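Peptide/nickel transport system substrate-binding protein (Listeria monocytogenes serotype 1/2a, PDB 5KZT) binds peptides and probably hands them to an Opp-type membrane transporter for uptake. Local coordinates at residues Ser233-Gly236 and Leu237-Asn241; Ser383-Ile386 and Gln387-Gln391; Val404-Lys407 and Val408-Asn412; Trp474-Met477 and Val478-Glu481. One frame throughout, in Å; residues are numbered along the deposited sequence.

Interaction 1 of 4, residues Ser233-Gly236 and Leu237-Asn241; sequences SGTG and LNLYN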
# COMPACT_ATOMS: atom_id res chain seq x y z
N SER A 233 13.43 13.99 -10.64
CA SER A 233 12.84 15.27 -10.28
C SER A 233 13.17 16.39 -11.26
O SER A 233 12.40 17.33 -11.42
CB SER A 233 13.30 15.66 -8.87
OG SER A 233 12.75 14.77 -7.93
N GLY A 234 14.34 16.30 -11.90
CA GLY A 234 14.73 17.29 -12.90
C GLY A 234 13.79 17.31 -14.08
O GLY A 234 13.34 18.37 -14.52
N THR A 235 13.47 16.13 -14.60
CA THR A 235 12.54 16.02 -15.70
C THR A 235 11.17 16.57 -15.28
O THR A 235 10.59 17.39 -15.98
CB THR A 235 12.43 14.56 -16.17
OG1 THR A 235 13.71 14.11 -16.61
CG2 THR A 235 11.42 14.40 -17.29
N GLY A 236 10.70 16.12 -14.11
CA GLY A 236 9.44 16.59 -13.53
C GLY A 236 9.38 18.10 -13.38
O GLY A 236 8.39 18.73 -13.76
N LEU A 237 10.44 18.67 -12.84
CA LEU A 237 10.51 20.11 -12.61
C LEU A 237 10.45 20.92 -13.91
O LEU A 237 9.72 21.92 -13.99
CB LEU A 237 11.77 20.45 -11.80
CG LEU A 237 11.86 21.83 -11.17
CD1 LEU A 237 10.60 22.19 -10.40
CD2 LEU A 237 13.08 21.88 -10.26
N ASN A 238 11.18 20.49 -14.93
CA ASN A 238 11.12 21.14 -16.23
C ASN A 238 9.70 21.10 -16.83
O ASN A 238 9.25 22.06 -17.43
CB ASN A 238 12.12 20.51 -17.19
CG ASN A 238 12.00 21.07 -18.58
OD1 ASN A 238 12.33 22.23 -18.81
ND2 ASN A 238 11.50 20.27 -19.51
N LEU A 239 9.01 19.97 -16.66
CA LEU A 239 7.64 19.84 -17.16
C LEU A 239 6.69 20.78 -16.39
O LEU A 239 5.82 21.41 -17.00
CB LEU A 239 7.18 18.38 -17.06
CG LEU A 239 7.85 17.38 -18.00
CD1 LEU A 239 7.42 15.97 -17.65
CD2 LEU A 239 7.53 17.67 -19.47
N TYR A 240 6.89 20.88 -15.09
CA TYR A 240 6.13 21.80 -14.24
C TYR A 240 6.36 23.27 -14.64
O TYR A 240 5.42 24.04 -14.73
CB TYR A 240 6.51 21.58 -12.78
CG TYR A 240 5.75 22.41 -11.77
CD1 TYR A 240 6.19 23.68 -11.39
CD2 TYR A 240 4.60 21.91 -11.16
CE1 TYR A 240 5.50 24.43 -10.46
CE2 TYR A 240 3.90 22.67 -10.22
CZ TYR A 240 4.35 23.93 -9.89
OH TYR A 240 3.66 24.63 -8.94
N ASN A 241 7.62 23.64 -14.88
CA ASN A 241 7.97 25.03 -15.25
C ASN A 241 7.59 25.40 -16.66
O ASN A 241 7.55 26.59 -16.97
CB ASN A 241 9.48 25.25 -15.11
CG ASN A 241 9.94 25.20 -13.67
OD1 ASN A 241 9.20 25.54 -12.77
ND2 ASN A 241 11.17 24.78 -13.46
O HOH W 1 11.43 17.58 -18.85
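T235 and L239, one helical turn apart, meet through the carbonyl of the first and the side chain of the second, which lies over T235 O. L239 holds CG anti to its carbonyl carbon (chi1 -69°), which brings CG to 3.4 Å from T235 O; its CD1 continues to the T235 methyl, CG2 to CD1 being 4.3 Å. The same T235 O accepts the backbone N-H of L239 at 3.1 Å and a bond from a water whose oxygen is 3.0 Å away. That water in turn accepts from N238 ND2 at 2.8 Å, so the amide of N238 is tied back to the turn before it. L237 and Y240 take the other common choice, CG anti to the backbone N (chi1 -166° and -177°), and both swing away from the first turn. G236, without a side chain, offers only its backbone: its O accepts Y240 N at 2.9 Å. T235 OG1 turns back to D232, just before the helix. Within the fold, helix 233-241 follows strand 224-229; L237 packs on Y254 of helix 252-256, and both L237 and Y240 reach L502 of strand 491-503, beside K504, which makes a cation-pi contact with Y240.

Interaction 2 of 4, residues Ser383-Ile386 and Gln387-Gln391; sequences SEFI and QDQLQ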
# COMPACT_ATOMS: atom_id res chain seq x y z
N SER A 383 19.99 3.46 -2.59
CA SER A 383 20.77 2.21 -2.63
C SER A 383 22.28 2.43 -2.49
O SER A 383 22.96 1.67 -1.77
CB SER A 383 20.47 1.46 -3.91
OG SER A 383 19.14 0.96 -3.86
N GLU A 384 22.80 3.43 -3.19
CA GLU A 384 24.23 3.78 -3.08
C GLU A 384 24.60 4.24 -1.65
O GLU A 384 25.66 3.89 -1.14
CB GLU A 384 24.63 4.82 -4.15
CG GLU A 384 24.96 4.19 -5.52
CD GLU A 384 24.93 5.15 -6.73
OE1 GLU A 384 25.57 4.84 -7.75
OE2 GLU A 384 24.24 6.20 -6.68
N PHE A 385 23.70 4.98 -1.00
CA PHE A 385 23.88 5.37 0.41
C PHE A 385 23.93 4.17 1.35
O PHE A 385 24.81 4.08 2.20
CB PHE A 385 22.78 6.35 0.84
CG PHE A 385 22.96 6.92 2.23
CD1 PHE A 385 22.52 6.22 3.35
CD2 PHE A 385 23.54 8.17 2.41
CE1 PHE A 385 22.67 6.74 4.62
CE2 PHE A 385 23.68 8.71 3.68
CZ PHE A 385 23.26 7.98 4.79
N ILE A 386 22.97 3.26 1.21
CA ILE A 386 22.91 2.07 2.04
C ILE A 386 24.12 1.16 1.79
O ILE A 386 24.73 0.67 2.74
CB ILE A 386 21.57 1.32 1.85
CG1 ILE A 386 20.44 2.15 2.47
CG2 ILE A 386 21.58 -0.05 2.53
CD1 ILE A 386 19.09 1.79 1.96
N GLN A 387 24.46 0.95 0.52
CA GLN A 387 25.68 0.21 0.17
C GLN A 387 26.91 0.81 0.90
O GLN A 387 27.68 0.08 1.54
CB GLN A 387 25.90 0.23 -1.34
CG GLN A 387 27.23 -0.34 -1.85
CD GLN A 387 27.37 -0.21 -3.35
OE1 GLN A 387 27.48 0.90 -3.89
NE2 GLN A 387 27.40 -1.33 -4.04
N ASP A 388 27.06 2.13 0.79
CA ASP A 388 28.13 2.88 1.47
C ASP A 388 28.14 2.59 2.99
O ASP A 388 29.19 2.26 3.55
CB ASP A 388 28.07 4.39 1.09
CG ASP A 388 28.11 5.37 2.30
OD1 ASP A 388 29.20 5.52 2.91
OD2 ASP A 388 27.05 6.05 2.57
N GLN A 389 26.97 2.66 3.62
CA GLN A 389 26.85 2.50 5.07
C GLN A 389 27.26 1.10 5.52
O GLN A 389 28.11 0.93 6.41
CB GLN A 389 25.43 2.79 5.52
CG GLN A 389 25.03 4.26 5.39
CD GLN A 389 25.51 5.11 6.54
OE1 GLN A 389 25.30 4.77 7.70
NE2 GLN A 389 26.15 6.23 6.23
N LEU A 390 26.68 0.10 4.87
CA LEU A 390 26.93 -1.27 5.25
C LEU A 390 28.38 -1.69 4.95
O LEU A 390 29.02 -2.32 5.79
CB LEU A 390 25.93 -2.19 4.56
CG LEU A 390 24.46 -1.94 4.90
CD1 LEU A 390 23.58 -2.83 4.03
CD2 LEU A 390 24.16 -2.11 6.38
N GLN A 391 28.90 -1.33 3.77
CA GLN A 391 30.27 -1.73 3.40
C GLN A 391 31.34 -1.09 4.30
O GLN A 391 32.26 -1.79 4.76
CB GLN A 391 30.55 -1.50 1.92
CG GLN A 391 29.76 -2.46 1.03
CD GLN A 391 30.00 -2.33 -0.46
OE1 GLN A 391 29.58 -3.18 -1.23
NE2 GLN A 391 30.66 -1.25 -0.89
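Q387 N donates to S383 O at 2.8 Å, the shortest of the four backbone bonds that join these two runs of helix, and a fairly straight one, with an N-H...O angle of 168°. Two residues on, Q389 N makes the equivalent bond to F385 O at 2.9 Å, and the side chains of this second pair carry much of the contact. F385 sends its ring forward along the helix, CG anti to the backbone N. Q389 bends at chi2 (-82°) and runs alongside F385 in the same direction, with CG 3.5 Å from F385 CE1 and NE2 3.7 Å from F385 CZ; amide and ring planes are almost parallel, 6° apart. The position of the D388 carboxylate, close to the same turn, is doubtful and supports no conclusion. On a neighbouring flank I386 and L390 lie side by side, CG2 to CD1 3.7 Å, facing I301. Helix 377-393 is the connecting helix of a beta-alpha-beta unit between strands 367-374 and 397-404; Q387 NE2 binds V399 O and Q391 OE1 accepts V399 N, fastening the helix to the second strand. Chemically, the contact pairs an aromatic ring with a polar amide laid nearly parallel to it, and the rotation of that amide is probably limited because OE1 of Q389 is hydrogen-bonded to D302 N. The other two glutamines spend their amides on backbone groups of V399, so that polar side chains, as well as the apolar I386 and L390, hold the helix in its place.

Interaction 3 of 4, residues Val404-Lys407 and Val408-Asn412; sequences VPFK and VRLQN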
# COMPACT_ATOMS: atom_id res chain seq x y z
N VAL A 404 15.27 -1.99 -9.85
CA VAL A 404 14.36 -2.53 -10.85
C VAL A 404 13.02 -1.79 -10.84
O VAL A 404 12.72 -1.07 -9.88
CB VAL A 404 14.16 -4.05 -10.63
CG1 VAL A 404 15.45 -4.81 -10.91
CG2 VAL A 404 13.64 -4.36 -9.22
N PRO A 405 12.22 -1.93 -11.91
CA PRO A 405 10.89 -1.33 -11.86
C PRO A 405 10.11 -1.87 -10.67
O PRO A 405 10.32 -3.02 -10.24
CB PRO A 405 10.25 -1.78 -13.18
CG PRO A 405 11.42 -2.01 -14.09
CD PRO A 405 12.49 -2.58 -13.21
N PHE A 406 9.26 -1.01 -10.13
CA PHE A 406 8.49 -1.32 -8.96
C PHE A 406 7.78 -2.67 -9.12
O PHE A 406 7.86 -3.54 -8.25
CB PHE A 406 7.47 -0.18 -8.78
CG PHE A 406 6.57 -0.31 -7.60
CD1 PHE A 406 7.03 -0.76 -6.36
CD2 PHE A 406 5.25 0.10 -7.70
CE1 PHE A 406 6.19 -0.85 -5.28
CE2 PHE A 406 4.41 0.05 -6.62
CZ PHE A 406 4.87 -0.43 -5.40
N LYS A 407 7.12 -2.86 -10.26
CA LYS A 407 6.42 -4.14 -10.51
C LYS A 407 7.32 -5.39 -10.48
O LYS A 407 6.89 -6.44 -10.01
CB LYS A 407 5.57 -4.09 -11.78
CG LYS A 407 6.30 -4.04 -13.09
CD LYS A 407 5.26 -3.97 -14.21
CE LYS A 407 5.90 -3.69 -15.55
NZ LYS A 407 4.92 -3.21 -16.57
N VAL A 408 8.58 -5.24 -10.91
CA VAL A 408 9.55 -6.34 -10.88
C VAL A 408 9.97 -6.59 -9.43
O VAL A 408 10.08 -7.74 -8.99
CB VAL A 408 10.77 -6.04 -11.81
CG1 VAL A 408 11.85 -7.13 -11.70
CG2 VAL A 408 10.33 -5.91 -13.26
N ARG A 409 10.21 -5.52 -8.66
CA ARG A 409 10.54 -5.70 -7.25
C ARG A 409 9.44 -6.49 -6.53
O ARG A 409 9.70 -7.39 -5.72
CB ARG A 409 10.77 -4.36 -6.53
CG ARG A 409 10.91 -4.53 -5.04
CD ARG A 409 11.52 -3.33 -4.36
NE ARG A 409 10.68 -2.13 -4.40
CZ ARG A 409 9.67 -1.86 -3.59
NH1 ARG A 409 9.26 -2.72 -2.67
NH2 ARG A 409 9.05 -0.69 -3.70
N LEU A 410 8.20 -6.13 -6.83
CA LEU A 410 7.06 -6.77 -6.18
C LEU A 410 6.95 -8.22 -6.60
O LEU A 410 6.75 -9.09 -5.76
CB LEU A 410 5.77 -6.01 -6.48
CG LEU A 410 5.68 -4.60 -5.89
CD1 LEU A 410 4.29 -4.07 -6.19
CD2 LEU A 410 5.94 -4.58 -4.41
N GLN A 411 7.14 -8.50 -7.89
CA GLN A 411 7.14 -9.90 -8.38
C GLN A 411 8.22 -10.73 -7.72
O GLN A 411 7.96 -11.87 -7.31
CB GLN A 411 7.34 -9.96 -9.89
CG GLN A 411 6.14 -9.49 -10.68
CD GLN A 411 6.38 -9.39 -12.20
OE1 GLN A 411 7.49 -9.07 -12.69
NE2 GLN A 411 5.33 -9.67 -12.95
N ASN A 412 9.43 -10.18 -7.65
CA ASN A 412 10.55 -10.87 -7.01
C ASN A 412 10.27 -11.06 -5.51
O ASN A 412 10.66 -12.07 -4.93
CB ASN A 412 11.87 -10.12 -7.20
CG ASN A 412 12.30 -10.04 -8.65
OD1 ASN A 412 11.70 -10.66 -9.53
ND2 ASN A 412 13.33 -9.22 -8.91
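With CG anti to the backbone N in both residues (chi1 -180° in F406, 172° in R409), the phenyl ring and the arginine chain leave the helix on one flank, and the bend of R409 at chi3 (66°) carries its guanidinium round to the ring. NH2 then lies at the ring edge, 3.3 Å from F406 CE1, with the two planes turned at a slant to one another; this is an edge approach, so it is not the cation-over-face geometry of a cation-pi pair. L410 takes one ring face instead. Its CD1 stands 4.0 Å from the F406 ring centroid, close to the normal but displaced toward the rim, a CH-pi contact. At the helix start P405 occupies the N-cap position, and its O accepts R409 N at 3.0 Å, and a weak bond from V408 N. Around that cap V408 divides its methyls: CG1 meets V404 CB at 4.0 Å, while CG2 lies beside the proline ring, 4.0 Å from P405 CD. Thus the step from strand 397-404 into helix 406-414 is sealed by apolar contacts on one flank and carries the arginine on another. R409 NE forms a salt bridge with D374 of strand 367-374, and its NH2 donates to the backbone of the bound peptide, on which F406 also packs. R409 is therefore a first-shell ligand contact positioned by D374 in the second shell; D374 and the F406 edge probably limit the guanidinium's freedom. A backbone bond is consistent with tolerance of varied peptide sequences, though L410 does touch an acidic side chain of the ligand.

Interaction 4 of 4, residues Trp474-Met477 and Val478-Glu481; sequences WDEM and VKAE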
# COMPACT_ATOMS: atom_id res chain seq x y z
N TRP A 474 -5.48 -4.33 21.98
CA TRP A 474 -4.52 -3.23 21.79
C TRP A 474 -3.20 -3.52 22.51
O TRP A 474 -2.14 -3.47 21.89
CB TRP A 474 -5.12 -1.90 22.29
CG TRP A 474 -4.13 -0.79 22.23
CD1 TRP A 474 -3.27 -0.39 23.22
CD2 TRP A 474 -3.87 0.04 21.11
NE1 TRP A 474 -2.48 0.65 22.77
CE2 TRP A 474 -2.83 0.93 21.48
CE3 TRP A 474 -4.41 0.12 19.82
CZ2 TRP A 474 -2.35 1.92 20.61
CZ3 TRP A 474 -3.91 1.09 18.95
CH2 TRP A 474 -2.90 1.98 19.35
N ASP A 475 -3.28 -3.86 23.80
CA ASP A 475 -2.06 -4.11 24.59
C ASP A 475 -1.17 -5.20 23.97
O ASP A 475 0.05 -5.07 23.94
CB ASP A 475 -2.38 -4.47 26.06
CG ASP A 475 -3.09 -3.33 26.81
OD1 ASP A 475 -3.09 -2.19 26.32
OD2 ASP A 475 -3.66 -3.60 27.89
N GLU A 476 -1.80 -6.25 23.46
CA GLU A 476 -1.09 -7.33 22.80
C GLU A 476 -0.43 -6.87 21.51
O GLU A 476 0.72 -7.21 21.27
CB GLU A 476 -2.01 -8.52 22.57
CG GLU A 476 -2.48 -9.17 23.87
CD GLU A 476 -1.38 -9.92 24.61
OE1 GLU A 476 -1.01 -11.03 24.16
OE2 GLU A 476 -0.90 -9.43 25.66
N MET A 477 -1.13 -6.07 20.71
CA MET A 477 -0.53 -5.49 19.49
C MET A 477 0.72 -4.67 19.79
O MET A 477 1.68 -4.71 19.04
CB MET A 477 -1.56 -4.67 18.70
CG MET A 477 -2.60 -5.53 17.98
SD MET A 477 -3.64 -4.70 16.78
CE MET A 477 -4.44 -3.49 17.84
N VAL A 478 0.72 -3.93 20.91
CA VAL A 478 1.91 -3.18 21.34
C VAL A 478 3.06 -4.16 21.57
O VAL A 478 4.17 -3.97 21.05
CB VAL A 478 1.61 -2.34 22.61
CG1 VAL A 478 2.88 -1.71 23.18
CG2 VAL A 478 0.55 -1.28 22.29
N LYS A 479 2.78 -5.23 22.30
CA LYS A 479 3.79 -6.23 22.60
C LYS A 479 4.35 -6.90 21.34
O LYS A 479 5.54 -7.25 21.30
CB LYS A 479 3.22 -7.31 23.53
CG LYS A 479 2.90 -6.81 24.92
CD LYS A 479 2.30 -7.94 25.75
CE LYS A 479 1.98 -7.48 27.15
NZ LYS A 479 3.18 -6.91 27.83
N ALA A 480 3.50 -7.09 20.34
CA ALA A 480 3.89 -7.77 19.11
C ALA A 480 5.07 -7.10 18.43
O ALA A 480 5.91 -7.79 17.86
CB ALA A 480 2.72 -7.85 18.15
N GLU A 481 5.13 -5.77 18.46
CA GLU A 481 6.19 -5.06 17.76
C GLU A 481 7.56 -5.35 18.36
O GLU A 481 8.57 -5.43 17.63
CB GLU A 481 5.92 -3.54 17.69
CG GLU A 481 6.81 -2.85 16.66
CD GLU A 481 6.49 -1.38 16.45
OE1 GLU A 481 6.34 -0.98 15.29
OE2 GLU A 481 6.40 -0.63 17.43
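W474 and V478 touch one turn apart on the alpha-helix 471-487, in the i to i+4 spacing that lines up one flank of any such helix. V478 CG2, lying anti to the carbonyl carbon, comes 3.6 Å from W474 NE1 and 4.0 Å from W474 CD1, reaching the pyrrole part of the indole obliquely. Behind this pair, V478 N donates to W474 O at 3.1 Å. Elsewhere on the helix, E476 and K479 meet by a different route: the glutamate chain bends at chi2 (-71°) so that OE2 rests against the aliphatic stem of the lysine, 3.5 Å from K479 CD. The charged NZ of K479 stays 5.3 Å from E476 OE2, so any attraction is probably long-range and no salt bridge forms. Further out, E339 of helix 336-340 accepts the indole N-H and also packs against V478, which helps hold the indole in place. E481 is held by S340, N320 and V322, and M477 packs on helix 433-436. A480 packs on Y455 and I458 of helix 453-459, so neighbouring helices meet several flanks of this one. Two residues past V478, A480 N is shared between two carbonyls, E476 O at 2.9 Å and, weakly, M477 O at 3.3 Å.

How the interactions relate
All four contacts are local, along short runs of helix, interaction 3 including the start of its helix, yet they stand in very different relations to the ligand. Interaction 3 is the one that reaches the bound peptide, and it has the centre nearest that of the chain, about 14 Å away. Interaction 2 is its closest companion, about 20 Å between centres and 8 Å between nearest atoms; strand 397-404, which runs from the helix of interaction 2 into interaction 3, joins them without direct touch. Interaction 1 lies about 25 Å from interaction 3, centre to centre, and interaction 4 about 31 Å. Interactions 1 and 4 are about 44 Å apart between centres, on opposite sides of the chain's centre.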